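Local structure of mucus binding proteinn (Lactobacillus reuteri, 4MT5) at residues 34-37 against 38-42. The protein probably binds host mucus glycoproteins at the bacterial cell surface, this chain being one mucin-binding repeat of a much longer, cell-wall-anchored adhesin. Residues are numbered along the deposited sequence; the frame is centred on the assembly and turned at random.
Sequences TAEG and IKKYE
Glu36 and Lys40, one turn apart on helix 35-42, are joined by a salt bridge between OE2 of Glu36 and NZ of Lys40 at 2.6 Å. CG of Glu36 stands anti to the backbone N (chi1 -157°) and the chain then bends at chi2, while the lysine folds back toward the start of the helix through bends at chi2 and chi4, and the two chains meet at an oblique angle on an exposed side. NZ of Lys39 lies 4.6 Å from OE2 of Glu36, not in contact with it, and may add to the positive field around the carboxylate. On another side Ile38 lays its CG1 branch back over the preceding turn, beside the Thr34 carbonyl, with CD1 of Ile38 3.7 Å from OG1 of Thr34. The Thr34 hydroxyl itself is hydrogen-bonded to Asp51. Beneath these side chains four i to i+4 backbone bonds tie 34-37 to 38-42, among them Lys39 N to Ala35 O at 2.9 Å. Tyr41 N bonds to Gly37 O, and the ring lies obliquely beside that carbonyl. A serine in place of Tyr41 would probably leave the Gly37 carbonyl without its aromatic neighbour and open a gap against Leu17 and Arg18. The helix packs against the sheet of this ubiquitin-like beta-grasp domain: Ile38 rests on Val68 and Phe70 of strand 65-77 and on Leu48 of strand 46-51, while Tyr41 reaches strand 16-24.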
loop_
_atom_site.group_PDB
_atom_site.type_symbol
_atom_site.label_atom_id
_atom_site.label_comp_id
_atom_site.label_asym_id
_atom_site.label_seq_id
_atom_site.Cartn_x
_atom_site.Cartn_y
_atom_site.Cartn_z
ATOM N N THR A 34 -13.016 -5.814 -31.787
ATOM C CA THR A 34 -12.913 -5.426 -30.379
ATOM C C THR A 34 -11.573 -4.774 -30.046
ATOM O O THR A 34 -11.326 -4.396 -28.902
ATOM C CB THR A 34 -13.116 -6.617 -29.422
ATOM O OG1 THR A 34 -12.101 -7.603 -29.650
ATOM C CG2 THR A 34 -14.488 -7.236 -29.617
ATOM N N ALA A 35 -10.713 -4.658 -31.049
ATOM C CA ALA A 35 -9.410 -4.027 -30.900
ATOM C C ALA A 35 -9.493 -2.681 -30.183
ATOM O O ALA A 35 -9.041 -2.546 -29.039
ATOM C CB ALA A 35 -8.755 -3.862 -32.271
ATOM N N GLU A 36 -10.086 -1.701 -30.858
ATOM C CA GLU A 36 -10.149 -0.341 -30.341
ATOM C C GLU A 36 -10.704 -0.244 -28.921
ATOM O O GLU A 36 -10.164 0.477 -28.080
ATOM C CB GLU A 36 -10.957 0.555 -31.277
ATOM C CG GLU A 36 -10.611 2.023 -31.116
ATOM C CD GLU A 36 -9.111 2.292 -31.321
ATOM O OE1 GLU A 36 -8.468 1.613 -32.176
ATOM O OE2 GLU A 36 -8.580 3.186 -30.613
ATOM N N GLY A 37 -11.787 -0.961 -28.655
ATOM C CA GLY A 37 -12.369 -0.949 -27.330
ATOM C C GLY A 37 -11.394 -1.449 -26.278
ATOM O O GLY A 37 -11.180 -0.792 -25.240
ATOM N N ILE A 38 -10.805 -2.614 -26.537
ATOM C CA ILE A 38 -9.864 -3.207 -25.589
ATOM C C ILE A 38 -8.666 -2.281 -25.345
ATOM O O ILE A 38 -8.213 -2.120 -24.204
ATOM C CB ILE A 38 -9.390 -4.592 -26.051
ATOM C CG1 ILE A 38 -10.549 -5.579 -26.013
ATOM C CG2 ILE A 38 -8.309 -5.112 -25.152
ATOM C CD1 ILE A 38 -10.195 -6.927 -26.577
ATOM N N LYS A 39 -8.172 -1.660 -26.416
ATOM C CA LYS A 39 -7.118 -0.662 -26.294
ATOM C C LYS A 39 -7.532 0.469 -25.339
ATOM O O LYS A 39 -6.765 0.862 -24.470
ATOM C CB LYS A 39 -6.759 -0.104 -27.670
ATOM C CG LYS A 39 -5.370 0.494 -27.763
ATOM C CD LYS A 39 -5.422 1.975 -28.105
ATOM C CE LYS A 39 -4.195 2.376 -28.909
ATOM N NZ LYS A 39 -4.202 1.704 -30.253
ATOM N N LYS A 40 -8.757 0.967 -25.490
ATOM C CA LYS A 40 -9.232 2.110 -24.711
ATOM C C LYS A 40 -9.337 1.784 -23.233
ATOM O O LYS A 40 -9.026 2.622 -22.390
ATOM C CB LYS A 40 -10.587 2.614 -25.223
ATOM C CG LYS A 40 -10.537 3.400 -26.532
ATOM C CD LYS A 40 -9.998 4.818 -26.340
ATOM C CE LYS A 40 -10.073 5.621 -27.641
ATOM N NZ LYS A 40 -9.507 4.849 -28.799
ATOM N N TYR A 41 -9.769 0.570 -22.910
ATOM C CA TYR A 41 -9.936 0.216 -21.505
ATOM C C TYR A 41 -8.643 -0.182 -20.814
ATOM O O TYR A 41 -8.513 -0.022 -19.599
ATOM C CB TYR A 41 -11.040 -0.824 -21.309
ATOM C CG TYR A 41 -12.389 -0.209 -21.542
ATOM C CD1 TYR A 41 -12.917 0.723 -20.642
ATOM C CD2 TYR A 41 -13.118 -0.511 -22.687
ATOM C CE1 TYR A 41 -14.138 1.322 -20.875
ATOM C CE2 TYR A 41 -14.343 0.084 -22.929
ATOM C CZ TYR A 41 -14.848 0.994 -22.022
ATOM O OH TYR A 41 -16.066 1.567 -22.286
ATOM N N GLU A 42 -7.684 -0.680 -21.587
ATOM C CA GLU A 42 -6.374 -1.002 -21.033
ATOM C C GLU A 42 -5.639 0.274 -20.615
ATOM O O GLU A 42 -5.096 0.351 -19.501
ATOM C CB GLU A 42 -5.570 -1.858 -22.003
ATOM C CG GLU A 42 -6.065 -3.292 -22.037
ATOM C CD GLU A 42 -5.468 -4.110 -23.174
ATOM O OE1 GLU A 42 -5.107 -3.530 -24.225
ATOM O OE2 GLU A 42 -5.362 -5.348 -23.017
#